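Local atomic coordinates of tyrosine-protein phosphatase non-receptor type 18 (Homo sapiens, PDB entry 2OC3), a protein that removes phosphate from phosphotyrosine in proteins, among them autophosphorylated tyrosine kinases, the present chain being its catalytic domain. Residues C237-V242 and E282-F287; S35-C40 and V267-R272; S206-M211 and Y289-Q294; A213-A218 and T245-R250. All coordinates share one frame; numbering follows the deposited sequence. Where two conformers were deposited one is given.

Interaction 1. Residues C237-V242 and E282-F287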
loop_
_atom_site.group_PDB
_atom_site.type_symbol
_atom_site.label_atom_id
_atom_site.label_comp_id
_atom_site.label_asym_id
_atom_site.label_seq_id
_atom_site.Cartn_x
_atom_site.Cartn_y
_atom_site.Cartn_z
ATOM N N CYS A 237 -2.535 5.289 3.803
ATOM C CA CYS A 237 -3.712 5.899 3.207
ATOM C C CYS A 237 -3.442 6.584 1.852
ATOM O O CYS A 237 -3.855 6.096 0.799
ATOM C CB CYS A 237 -4.327 6.880 4.217
ATOM S SG CYS A 237 -4.812 6.112 5.791
ATOM N N GLY A 238 -2.805 7.730 1.872
ATOM C CA GLY A 238 -2.720 8.551 0.720
ATOM C C GLY A 238 -1.799 8.024 -0.336
ATOM O O GLY A 238 -2.215 7.685 -1.466
ATOM N N ARG A 239 -0.511 7.957 -0.013
ATOM C CA ARG A 239 0.444 7.487 -0.960
ATOM C C ARG A 239 0.207 6.027 -1.303
ATOM O O ARG A 239 0.339 5.614 -2.452
ATOM C CB ARG A 239 1.854 7.679 -0.410
ATOM C CG ARG A 239 2.213 9.154 -0.087
ATOM C CD ARG A 239 3.583 9.219 0.576
ATOM N NE ARG A 239 3.794 10.447 1.296
ATOM C CZ ARG A 239 4.876 10.646 2.035
ATOM N NH1 ARG A 239 5.813 9.725 2.108
ATOM N NH2 ARG A 239 5.034 11.802 2.684
ATOM N N THR A 240 -0.155 5.247 -0.296
ATOM C CA THR A 240 -0.487 3.841 -0.491
ATOM C C THR A 240 -1.621 3.711 -1.511
ATOM O O THR A 240 -1.578 2.850 -2.417
ATOM C CB THR A 240 -0.865 3.228 0.844
ATOM O OG1 THR A 240 0.312 3.094 1.669
ATOM C CG2 THR A 240 -1.487 1.876 0.672
ATOM N N GLY A 241 -2.641 4.555 -1.357
ATOM C CA GLY A 241 -3.750 4.508 -2.319
ATOM C C GLY A 241 -3.360 4.927 -3.718
ATOM O O GLY A 241 -3.865 4.359 -4.690
ATOM N N VAL A 242 -2.421 5.856 -3.844
ATOM C CA VAL A 242 -1.900 6.207 -5.173
ATOM C C VAL A 242 -1.253 4.974 -5.795
ATOM O O VAL A 242 -1.552 4.622 -6.937
ATOM C CB VAL A 242 -0.911 7.382 -5.126
ATOM C CG1 VAL A 242 -0.209 7.542 -6.487
ATOM C CG2 VAL A 242 -1.658 8.653 -4.739
ATOM N N GLU A 282 -6.197 16.284 -2.941
ATOM C CA GLU A 282 -6.387 16.711 -4.294
ATOM C C GLU A 282 -5.078 16.612 -5.109
ATOM O O GLU A 282 -5.111 16.185 -6.264
ATOM C CB GLU A 282 -6.977 18.146 -4.334
ATOM C CG GLU A 282 -7.252 18.654 -5.725
ATOM C CD GLU A 282 -7.652 20.116 -5.763
ATOM O OE1 GLU A 282 -8.466 20.546 -4.921
ATOM O OE2 GLU A 282 -7.157 20.827 -6.653
ATOM N N GLU A 283 -3.960 16.994 -4.515
ATOM C CA GLU A 283 -2.693 16.922 -5.234
ATOM C C GLU A 283 -2.340 15.458 -5.585
ATOM O O GLU A 283 -1.840 15.186 -6.678
ATOM C CB GLU A 283 -1.579 17.579 -4.432
ATOM N N GLN A 284 -2.632 14.534 -4.681
ATOM C CA GLN A 284 -2.441 13.120 -4.987
ATOM C C GLN A 284 -3.343 12.670 -6.114
ATOM O O GLN A 284 -2.917 11.899 -6.970
ATOM C CB GLN A 284 -2.659 12.259 -3.755
ATOM C CG GLN A 284 -1.524 12.389 -2.750
ATOM C CD GLN A 284 -1.831 11.813 -1.359
ATOM O OE1 GLN A 284 -2.953 11.356 -1.115
ATOM N NE2 GLN A 284 -0.862 11.881 -0.432
ATOM N N TYR A 285 -4.602 13.111 -6.112
ATOM C CA TYR A 285 -5.551 12.736 -7.157
ATOM C C TYR A 285 -5.102 13.283 -8.512
ATOM O O TYR A 285 -5.164 12.591 -9.507
ATOM C CB TYR A 285 -6.969 13.238 -6.808
ATOM C CG TYR A 285 -8.081 12.711 -7.682
ATOM C CD1 TYR A 285 -8.505 11.386 -7.564
ATOM C CD2 TYR A 285 -8.738 13.526 -8.612
ATOM C CE1 TYR A 285 -9.506 10.871 -8.341
ATOM C CE2 TYR A 285 -9.786 13.022 -9.373
ATOM C CZ TYR A 285 -10.153 11.676 -9.236
ATOM O OH TYR A 285 -11.182 11.133 -9.970
ATOM N N ARG A 286 -4.611 14.522 -8.532
ATOM C CA ARG A 286 -4.092 15.104 -9.780
ATOM C C ARG A 286 -2.856 14.307 -10.248
ATOM O O ARG A 286 -2.720 14.021 -11.451
ATOM C CB ARG A 286 -3.743 16.577 -9.598
ATOM C CG ARG A 286 -4.906 17.527 -9.480
ATOM C CD ARG A 286 -4.411 19.003 -9.362
ATOM N NE ARG A 286 -5.541 19.930 -9.196
ATOM C CZ ARG A 286 -6.337 20.331 -10.184
ATOM N NH1 ARG A 286 -6.132 19.915 -11.432
ATOM N NH2 ARG A 286 -7.349 21.162 -9.925
ATOM N N PHE A 287 -1.953 13.971 -9.318
ATOM C CA PHE A 287 -0.757 13.162 -9.636
ATOM C C PHE A 287 -1.147 11.800 -10.235
ATOM O O PHE A 287 -0.529 11.312 -11.220
ATOM C CB PHE A 287 0.067 12.986 -8.393
ATOM C CG PHE A 287 1.357 12.223 -8.591
ATOM C CD1 PHE A 287 2.371 12.728 -9.380
ATOM C CD2 PHE A 287 1.600 11.062 -7.882
ATOM C CE1 PHE A 287 3.562 12.038 -9.491
ATOM C CE2 PHE A 287 2.809 10.393 -7.995
ATOM C CZ PHE A 287 3.769 10.889 -8.807
#
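The amide of Gln284 lies against the backbone of Gly238, where OE1 comes within 3.4 Å of the glycine CA. Gly238 has no side chain to stand in the way of that oxygen, and the amide settles on the main chain. NE2 reaches on to Arg239, 4.1 Å from its CG, the amide and guanidinium planes standing nearly perpendicular. One turn further on, Val242 holds CG1 anti to the backbone N (chi1 170°), which sends CG1 to within 4.2 Å of Phe287 CD2 and CG2 onto Gln284 CB at 3.9 Å. No hydrogen bond links the two segments. Instead, Gln284 OE1 accepts from the backbone N of Gln280, just ahead of its own helix, which helps to set which way round the amide lies. Cutting Gln284 back to an alanine is likely to open a gap beside Gly238 and leave the Gln280 N-H without this acceptor. Farther out, Arg239 is held by Ala134 O and by a salt bridge to Glu139. The helix segments run nearly parallel, 16° apart. Gly238 and Arg239 close the P-loop (Cys233 to Arg239) of the protein tyrosine phosphatase fold and, as in relatives, probably bind substrate, Gln280 probably doing so from outside that loop.

Interaction 2. Residues S35-C40 and V267-R272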
loop_
_atom_site.group_PDB
_atom_site.type_symbol
_atom_site.label_atom_id
_atom_site.label_comp_id
_atom_site.label_asym_id
_atom_site.label_seq_id
_atom_site.Cartn_x
_atom_site.Cartn_y
_atom_site.Cartn_z
ATOM N N SER A 35 -13.423 16.625 -4.899
ATOM C CA SER A 35 -14.358 17.039 -3.856
ATOM C C SER A 35 -15.545 16.070 -3.857
ATOM O O SER A 35 -16.045 15.674 -2.782
ATOM C CB SER A 35 -14.789 18.483 -4.102
ATOM O OG SER A 35 -15.727 18.902 -3.138
ATOM N N ASP A 36 -15.972 15.600 -5.036
ATOM C CA ASP A 36 -17.058 14.629 -5.125
ATOM C C ASP A 36 -16.667 13.271 -4.537
ATOM O O ASP A 36 -17.476 12.591 -3.909
ATOM C CB ASP A 36 -17.521 14.460 -6.576
ATOM C CG ASP A 36 -18.273 15.675 -7.105
ATOM O OD1 ASP A 36 -18.757 16.516 -6.300
ATOM O OD2 ASP A 36 -18.369 15.782 -8.346
ATOM N N ILE A 37 -15.445 12.830 -4.811
ATOM C CA ILE A 37 -14.983 11.607 -4.165
ATOM C C ILE A 37 -15.053 11.740 -2.637
ATOM O O ILE A 37 -15.504 10.824 -1.964
ATOM C CB ILE A 37 -13.558 11.213 -4.573
ATOM C CG1 ILE A 37 -13.496 10.888 -6.074
ATOM C CG2 ILE A 37 -13.099 10.002 -3.758
ATOM C CD1 ILE A 37 -12.090 10.728 -6.613
ATOM N N GLN A 38 -14.628 12.884 -2.105
ATOM C CA GLN A 38 -14.628 13.055 -0.663
ATOM C C GLN A 38 -16.059 13.051 -0.150
ATOM O O GLN A 38 -16.364 12.446 0.857
ATOM C CB GLN A 38 -13.930 14.355 -0.285
ATOM C CG GLN A 38 -12.433 14.405 -0.628
ATOM C CD GLN A 38 -11.517 14.385 0.592
ATOM O OE1 GLN A 38 -11.281 13.354 1.196
ATOM N NE2 GLN A 38 -10.953 15.535 0.908
ATOM N N ALA A 39 -16.962 13.694 -0.880
ATOM C CA ALA A 39 -18.363 13.763 -0.449
ATOM C C ALA A 39 -19.026 12.402 -0.478
ATOM O O ALA A 39 -19.721 12.042 0.446
ATOM C CB ALA A 39 -19.190 14.759 -1.343
ATOM N N CYS A 40 -18.787 11.635 -1.532
ATOM C CA CYS A 40 -19.357 10.308 -1.658
ATOM C C CYS A 40 -18.783 9.334 -0.637
ATOM O O CYS A 40 -19.509 8.515 -0.065
ATOM C CB CYS A 40 -19.107 9.748 -3.072
ATOM S SG CYS A 40 -20.084 10.648 -4.366
ATOM N N VAL A 267 -12.710 4.115 -9.621
ATOM C CA VAL A 267 -11.640 3.267 -9.048
ATOM C C VAL A 267 -11.237 3.800 -7.672
ATOM O O VAL A 267 -11.179 3.046 -6.706
ATOM C CB VAL A 267 -10.401 3.180 -9.968
ATOM C CG1 VAL A 267 -9.261 2.420 -9.277
ATOM C CG2 VAL A 267 -10.786 2.520 -11.329
ATOM N N VAL A 268 -10.981 5.104 -7.594
ATOM C CA VAL A 268 -10.569 5.706 -6.334
ATOM C C VAL A 268 -11.686 5.613 -5.281
ATOM O O VAL A 268 -11.423 5.257 -4.134
ATOM C CB VAL A 268 -10.111 7.139 -6.534
ATOM C CG1 VAL A 268 -9.823 7.815 -5.163
ATOM C CG2 VAL A 268 -8.843 7.160 -7.461
ATOM N N LEU A 269 -12.928 5.891 -5.684
ATOM C CA LEU A 269 -14.029 5.777 -4.727
ATOM C C LEU A 269 -14.115 4.367 -4.183
ATOM O O LEU A 269 -14.290 4.154 -2.981
ATOM C CB LEU A 269 -15.369 6.157 -5.359
ATOM C CG LEU A 269 -16.580 6.205 -4.430
ATOM C CD1 LEU A 269 -16.287 7.054 -3.184
ATOM C CD2 LEU A 269 -17.774 6.742 -5.243
ATOM N N LYS A 270 -14.010 3.386 -5.055
ATOM C CA LYS A 270 -14.030 1.983 -4.591
ATOM C C LYS A 270 -12.900 1.642 -3.608
ATOM O O LYS A 270 -13.118 0.935 -2.642
ATOM C CB LYS A 270 -14.045 1.015 -5.787
ATOM C CG LYS A 270 -15.332 0.976 -6.592
ATOM C CD LYS A 270 -15.419 -0.288 -7.472
ATOM N N MET A 271 -11.697 2.166 -3.851
ATOM C CA MET A 271 -10.544 2.020 -2.979
ATOM C C MET A 271 -10.836 2.611 -1.588
ATOM O O MET A 271 -10.504 2.038 -0.541
ATOM C CB MET A 271 -9.340 2.728 -3.617
ATOM C CG MET A 271 -8.826 2.078 -4.942
ATOM S SD MET A 271 -7.297 1.164 -4.710
ATOM C CE MET A 271 -6.485 2.377 -3.703
ATOM N N ARG A 272 -11.453 3.801 -1.611
ATOM C CA ARG A 272 -11.816 4.484 -0.345
ATOM C C ARG A 272 -12.782 3.690 0.562
ATOM O O ARG A 272 -12.865 3.959 1.783
ATOM C CB ARG A 272 -12.477 5.830 -0.634
ATOM C CG ARG A 272 -11.520 6.899 -0.981
ATOM C CD ARG A 272 -10.998 7.586 0.249
ATOM N NE ARG A 272 -10.336 8.835 -0.110
ATOM C CZ ARG A 272 -10.734 10.052 0.230
ATOM N NH1 ARG A 272 -11.846 10.280 0.928
ATOM N NH2 ARG A 272 -9.990 11.059 -0.149
#
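Bends at chi2 in both Gln38 (-111°) and Arg272 (-87°) swing their polar ends together across two helices. The guanidinium meets the amide end-on, NH1 and NH2 both donating to Gln38 OE1, at 3.1 Å from NH1 and 3.0 Å from NH2. OE1 lies close to the guanidinium plane, yet the amide is turned 85° from it. The two donors therefore reach the oxygen differently: NH1 comes in the carbonyl plane on a lone pair, whereas NH2 stands above that plane. Gln38 has two conformers, so the grip described here, made by one, is doubtful as a permanent bond. The contact joins helix 29-47, near the N-terminus of the catalytic domain, to helix 264-272 in the helical layer of the protein tyrosine phosphatase fold. Beneath the polar pair the packing is aliphatic. Ile37, in one of its two conformers, crosses Val268 at about a right angle and sets CD1 4.0 Å from Val268 CG1, with Tyr285 of helix 282-296 touching both residues. Leu269 turns both methyls against Cys40, CD1 and CD2 each 3.9 Å from its CB. Arg272 also donates from NH2 to Val279 O and from NE to Ala278 O, so the guanidinium ties its own helix to the loop leading to Gln280. A leucine in place of Arg272 would probably leave those two carbonyls without their donors and, where the grip is made, Gln38 OE1 as well.

Interaction 3. Residues S206-M211 and Y289-Q294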
loop_
_atom_site.group_PDB
_atom_site.type_symbol
_atom_site.label_atom_id
_atom_site.label_comp_id
_atom_site.label_asym_id
_atom_site.label_seq_id
_atom_site.Cartn_x
_atom_site.Cartn_y
_atom_site.Cartn_z
ATOM N N SER A 206 7.972 15.256 -8.588
ATOM C CA SER A 206 8.109 16.159 -9.731
ATOM C C SER A 206 7.524 15.593 -11.023
ATOM O O SER A 206 7.083 16.345 -11.891
ATOM C CB SER A 206 9.580 16.526 -9.943
ATOM O OG SER A 206 10.410 15.382 -10.056
ATOM N N SER A 207 7.554 14.269 -11.171
ATOM C CA SER A 207 6.959 13.582 -12.316
ATOM C C SER A 207 6.597 12.148 -11.916
ATOM O O SER A 207 7.101 11.669 -10.911
ATOM C CB SER A 207 7.920 13.573 -13.490
ATOM O OG SER A 207 8.860 12.528 -13.396
ATOM N N PRO A 208 5.682 11.487 -12.656
ATOM C CA PRO A 208 5.296 10.109 -12.318
ATOM C C PRO A 208 6.299 9.036 -12.685
ATOM O O PRO A 208 6.094 7.851 -12.364
ATOM C CB PRO A 208 4.034 9.864 -13.156
ATOM C CG PRO A 208 3.663 11.168 -13.751
ATOM C CD PRO A 208 4.892 12.008 -13.779
ATOM N N ASP A 209 7.351 9.397 -13.420
ATOM C CA ASP A 209 8.171 8.383 -14.059
ATOM C C ASP A 209 8.739 7.358 -13.100
ATOM O O ASP A 209 8.712 6.187 -13.351
ATOM C CB ASP A 209 9.293 9.050 -14.867
ATOM C CG ASP A 209 8.749 9.917 -15.990
ATOM O OD1 ASP A 209 8.576 9.399 -17.111
ATOM O OD2 ASP A 209 8.485 11.114 -15.737
ATOM N N HIS A 210 9.320 7.829 -12.008
ATOM C CA HIS A 210 10.043 6.887 -11.147
ATOM C C HIS A 210 9.077 6.021 -10.351
ATOM O O HIS A 210 9.360 4.849 -10.091
ATOM C CB HIS A 210 11.097 7.625 -10.316
ATOM C CG HIS A 210 12.205 8.157 -11.173
ATOM N ND1 HIS A 210 13.084 9.134 -10.762
ATOM C CD2 HIS A 210 12.537 7.865 -12.454
ATOM C CE1 HIS A 210 13.917 9.418 -11.753
ATOM N NE2 HIS A 210 13.610 8.664 -12.794
ATOM N N MET A 211 7.938 6.570 -9.976
ATOM C CA MET A 211 6.898 5.744 -9.353
ATOM C C MET A 211 6.412 4.670 -10.322
ATOM O O MET A 211 6.188 3.514 -9.931
ATOM C CB MET A 211 5.711 6.582 -8.895
ATOM C CG MET A 211 4.599 5.745 -8.281
ATOM S SD MET A 211 3.142 6.748 -7.831
ATOM C CE MET A 211 2.636 7.372 -9.420
ATOM N N TYR A 289 -3.979 11.163 -11.868
ATOM C CA TYR A 289 -4.389 11.506 -13.215
ATOM C C TYR A 289 -3.235 11.672 -14.183
ATOM O O TYR A 289 -3.280 11.134 -15.270
ATOM C CB TYR A 289 -5.293 12.755 -13.250
ATOM C CG TYR A 289 -6.757 12.434 -13.438
ATOM C CD1 TYR A 289 -7.577 12.235 -12.337
ATOM C CD2 TYR A 289 -7.310 12.291 -14.701
ATOM C CE1 TYR A 289 -8.906 11.924 -12.479
ATOM C CE2 TYR A 289 -8.683 11.998 -14.862
ATOM C CZ TYR A 289 -9.463 11.808 -13.728
ATOM O OH TYR A 289 -10.805 11.500 -13.801
ATOM N N HIS A 290 -2.189 12.368 -13.760
ATOM C CA HIS A 290 -0.997 12.577 -14.577
ATOM C C HIS A 290 -0.356 11.224 -14.932
ATOM O O HIS A 290 0.035 10.962 -16.093
ATOM C CB HIS A 290 0.003 13.432 -13.796
ATOM C CG HIS A 290 1.198 13.894 -14.577
ATOM N ND1 HIS A 290 1.442 13.549 -15.890
ATOM C CD2 HIS A 290 2.229 14.684 -14.199
ATOM C CE1 HIS A 290 2.566 14.121 -16.291
ATOM N NE2 HIS A 290 3.065 14.813 -15.284
ATOM N N THR A 291 -0.263 10.349 -13.930
ATOM C CA THR A 291 0.349 9.034 -14.075
ATOM C C THR A 291 -0.436 8.175 -15.053
ATOM O O THR A 291 0.153 7.529 -15.939
ATOM C CB THR A 291 0.466 8.305 -12.715
ATOM O OG1 THR A 291 1.163 9.144 -11.770
ATOM C CG2 THR A 291 1.209 6.995 -12.867
ATOM N N VAL A 292 -1.759 8.160 -14.905
ATOM C CA VAL A 292 -2.610 7.346 -15.763
ATOM C C VAL A 292 -2.577 7.868 -17.215
ATOM O O VAL A 292 -2.462 7.066 -18.143
ATOM C CB VAL A 292 -4.047 7.256 -15.185
ATOM C CG1 VAL A 292 -4.996 6.625 -16.185
ATOM C CG2 VAL A 292 -4.021 6.446 -13.856
ATOM N N ALA A 293 -2.639 9.185 -17.392
ATOM C CA ALA A 293 -2.535 9.804 -18.731
ATOM C C ALA A 293 -1.227 9.391 -19.403
ATOM O O ALA A 293 -1.213 9.027 -20.591
ATOM C CB ALA A 293 -2.644 11.336 -18.626
ATOM N N GLN A 294 -0.135 9.402 -18.636
ATOM C CA GLN A 294 1.171 9.008 -19.163
ATOM C C GLN A 294 1.191 7.533 -19.564
ATOM O O GLN A 294 1.718 7.172 -20.630
ATOM C CB GLN A 294 2.268 9.317 -18.174
ATOM C CG GLN A 294 3.568 8.699 -18.547
ATOM C CD GLN A 294 4.729 9.319 -17.855
ATOM O OE1 GLN A 294 4.667 10.476 -17.418
ATOM N NE2 GLN A 294 5.819 8.556 -17.757
HETATM O O HOH W 1 6.414 12.424 -16.741
#
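Pro208 sets the CG-CD edge of its ring down on the face of the His290 imidazole, the two crossing at about a right angle; its CG lies 3.7 Å from the ring centroid and only 8° off the ring normal, a CH-pi contact. This belongs to the helical side of the protein tyrosine phosphatase fold, where the start of helix 209-222 meets the C-terminal helix 282-296. His290 swings its ring away from its own amide nitrogen (chi1 -172°), which turns one face to the proline. The other edge of the pyrrolidine runs past Thr291 in the opposite sense, CB reaching to 3.3 Å from Thr291 OG1. That hydroxyl has its hydrogen bond within its own helix, to Phe287 O, and here meets only carbon. Met211 crosses Thr291 at about a right angle; a turn at chi3 (62°) brings its CE to 3.3 Å from the same OG1. Val242 and Val246 of helix 238-254 pack on the methionine from outside the pair. At the solvent-facing end Asp209 and Gln294 cross similarly. Gln294 NE2 donates nearly in its own amide plane, but it meets Asp209 OD1 well above the carboxylate plane, at 3.0 Å. The other carboxylate oxygen, OD2, takes the Ser207 hydroxyl on its anti lone pair at 2.8 Å. A water completes the link, donating to Asp209 OD2 at 2.6 Å and to Gln294 OE1 at 2.7 Å.

Interaction 4. Residues A213-A218 and T245-R250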
loop_
_atom_site.group_PDB
_atom_site.type_symbol
_atom_site.label_atom_id
_atom_site.label_comp_id
_atom_site.label_asym_id
_atom_site.label_seq_id
_atom_site.Cartn_x
_atom_site.Cartn_y
_atom_site.Cartn_z
ATOM N N ALA A 213 8.172 3.288 -12.673
ATOM C CA ALA A 213 9.296 2.345 -12.685
ATOM C C ALA A 213 9.196 1.393 -11.486
ATOM O O ALA A 213 9.443 0.201 -11.586
ATOM C CB ALA A 213 10.625 3.100 -12.653
ATOM N N MET A 214 8.805 1.943 -10.338
ATOM C CA MET A 214 8.645 1.135 -9.109
ATOM C C MET A 214 7.560 0.067 -9.291
ATOM O O MET A 214 7.749 -1.079 -8.898
ATOM C CB MET A 214 8.339 2.069 -7.942
ATOM C CG MET A 214 8.241 1.395 -6.613
ATOM S SD MET A 214 7.491 2.540 -5.389
ATOM C CE MET A 214 7.841 1.686 -3.828
ATOM N N VAL A 215 6.415 0.487 -9.830
ATOM C CA VAL A 215 5.297 -0.428 -10.078
ATOM C C VAL A 215 5.680 -1.477 -11.121
ATOM O O VAL A 215 5.408 -2.661 -10.938
ATOM C CB VAL A 215 4.029 0.334 -10.482
ATOM C CG1 VAL A 215 2.954 -0.649 -10.956
ATOM C CG2 VAL A 215 3.495 1.106 -9.286
ATOM N N GLU A 216 6.343 -1.044 -12.181
ATOM C CA GLU A 216 6.789 -1.983 -13.207
ATOM C C GLU A 216 7.707 -3.057 -12.618
ATOM O O GLU A 216 7.570 -4.257 -12.906
ATOM C CB GLU A 216 7.506 -1.235 -14.350
ATOM C CG GLU A 216 6.593 -0.310 -15.177
ATOM C CD GLU A 216 7.309 0.767 -15.945
ATOM O OE1 GLU A 216 8.559 0.879 -15.889
ATOM O OE2 GLU A 216 6.589 1.560 -16.611
ATOM N N GLU A 217 8.668 -2.636 -11.802
ATOM C CA GLU A 217 9.569 -3.597 -11.194
ATOM C C GLU A 217 8.848 -4.497 -10.198
ATOM O O GLU A 217 9.083 -5.704 -10.146
ATOM C CB GLU A 217 10.721 -2.878 -10.522
ATOM C CG GLU A 217 11.702 -3.816 -9.784
ATOM C CD GLU A 217 12.379 -4.881 -10.660
ATOM O OE1 GLU A 217 12.578 -4.676 -11.867
ATOM O OE2 GLU A 217 12.742 -5.949 -10.123
ATOM N N ALA A 218 7.947 -3.949 -9.386
ATOM C CA ALA A 218 7.198 -4.782 -8.460
ATOM C C ALA A 218 6.478 -5.900 -9.182
ATOM O O ALA A 218 6.401 -7.007 -8.698
ATOM C CB ALA A 218 6.167 -3.954 -7.671
ATOM N N THR A 245 -3.748 2.243 -6.804
ATOM C CA THR A 245 -4.585 2.638 -7.935
ATOM C C THR A 245 -3.777 2.600 -9.239
ATOM O O THR A 245 -4.290 2.153 -10.281
ATOM C CB THR A 245 -5.190 4.043 -7.740
ATOM O OG1 THR A 245 -5.974 4.052 -6.540
ATOM C CG2 THR A 245 -6.070 4.413 -8.933
ATOM N N VAL A 246 -2.525 3.054 -9.203
ATOM C CA VAL A 246 -1.700 3.034 -10.399
ATOM C C VAL A 246 -1.525 1.582 -10.869
ATOM O O VAL A 246 -1.641 1.254 -12.064
ATOM C CB VAL A 246 -0.332 3.702 -10.125
ATOM C CG1 VAL A 246 0.685 3.418 -11.280
ATOM C CG2 VAL A 246 -0.503 5.185 -9.865
ATOM N N ASP A 247 -1.266 0.685 -9.933
ATOM C CA ASP A 247 -1.087 -0.708 -10.304
ATOM C C ASP A 247 -2.375 -1.297 -10.825
ATOM O O ASP A 247 -2.338 -2.059 -11.800
ATOM C CB ASP A 247 -0.634 -1.574 -9.133
ATOM C CG ASP A 247 -0.463 -3.014 -9.539
ATOM O OD1 ASP A 247 0.582 -3.311 -10.161
ATOM O OD2 ASP A 247 -1.339 -3.834 -9.246
ATOM N N TYR A 248 -3.503 -1.037 -10.160
ATOM C CA TYR A 248 -4.812 -1.523 -10.630
ATOM C C TYR A 248 -5.064 -1.090 -12.092
ATOM O O TYR A 248 -5.436 -1.913 -12.966
ATOM C CB TYR A 248 -5.892 -1.001 -9.688
ATOM C CG TYR A 248 -7.302 -1.499 -9.951
ATOM C CD1 TYR A 248 -7.861 -2.487 -9.148
ATOM C CD2 TYR A 248 -8.100 -0.893 -10.919
ATOM C CE1 TYR A 248 -9.173 -2.919 -9.352
ATOM C CE2 TYR A 248 -9.407 -1.324 -11.127
ATOM C CZ TYR A 248 -9.914 -2.338 -10.345
ATOM O OH TYR A 248 -11.223 -2.779 -10.502
ATOM N N VAL A 249 -4.891 0.201 -12.364
ATOM C CA VAL A 249 -5.128 0.733 -13.711
ATOM C C VAL A 249 -4.130 0.137 -14.704
ATOM O O VAL A 249 -4.494 -0.200 -15.852
ATOM C CB VAL A 249 -5.160 2.257 -13.728
ATOM C CG1 VAL A 249 -5.362 2.780 -15.177
ATOM C CG2 VAL A 249 -6.258 2.762 -12.797
ATOM N N ARG A 250 -2.888 -0.048 -14.291
ATOM C CA ARG A 250 -1.900 -0.642 -15.181
ATOM C C ARG A 250 -2.252 -2.084 -15.487
ATOM O O ARG A 250 -2.032 -2.533 -16.610
ATOM C CB ARG A 250 -0.518 -0.558 -14.553
ATOM C CG ARG A 250 0.609 -1.027 -15.456
ATOM C CD ARG A 250 1.957 -0.620 -14.913
ATOM N NE ARG A 250 3.024 -1.185 -15.750
ATOM C CZ ARG A 250 3.508 -2.412 -15.604
ATOM N NH1 ARG A 250 3.116 -3.235 -14.656
ATOM N NH2 ARG A 250 4.471 -2.831 -16.433
HETATM O O HOH W 2 6.155 -5.170 -15.277
HETATM O O HOH W 3 4.164 0.900 -17.213
#
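An apolar helix-helix contact with a water-bridged polar margin joins helix 209-222 to helix 238-254, the helix that follows the P-loop in the protein tyrosine phosphatase fold. The two segments cross at -62°, with their axes 10.3 Å apart at closest approach. Val215 points into the interface and divides its methyls between neighbours. CG2 packs on Val246 CG1 at 4.1 Å, while CG1 rests beside Asp247, 3.7 Å from OD1, and also touches CD of Arg250. Helix 209-222 also packs on strand 187-196, where Met214 and Ala218 touch Leu194. The carboxylate of Asp247, although buried, is well supplied: OD2 forms a salt bridge with Arg219 and a hydrogen bond with the hydroxyl of Tyr105.

Arg250 leaves its backbone with CG anti to N (chi1 -174°) and stays extended as far as NE, which carries the guanidinium across to Glu216. There the aliphatic stem of the glutamate covers one face of the guanidinium, CG lying 3.5 Å from Arg250 NH2. The opposite charges probably attract at a distance, but Glu216 OE2, 4.6 Å from Arg250 NE, is off the plane in which the N-H groups lie, and there is no salt bridge. Two waters supply what direct contact does not. One accepts from Arg250 NH2 and donates to Glu216 O. The other lies at the guanidinium edge, accepting from Arg250 NE at 2.8 Å and donating to Glu216 OE2 at 2.6 Å.

A few reused helices fasten this catalytic domain. Helix 238-254 serves interactions 1 and 4, helix 282-296 serves 1 and 3, and helix 209-222 serves 3 and 4; interaction 2 adds helices 29-47 and 264-272. Interaction 3 lies about 11 Å, centre to centre, from both 1 and 4, and Met211 touches Val242, Phe287 and Val246. Interaction 2 is about 12 Å from interaction 1, joined through Tyr285, and about 20 Å from 3 and 4 between centres, though Met271 and Val267 still touch Thr245 of interaction 4. Along the chain, interaction 3 encloses 1 and 4, whereas interaction 2 reaches back to helix 29-47, near the start. The packing thus extends from P-loop to outer helices.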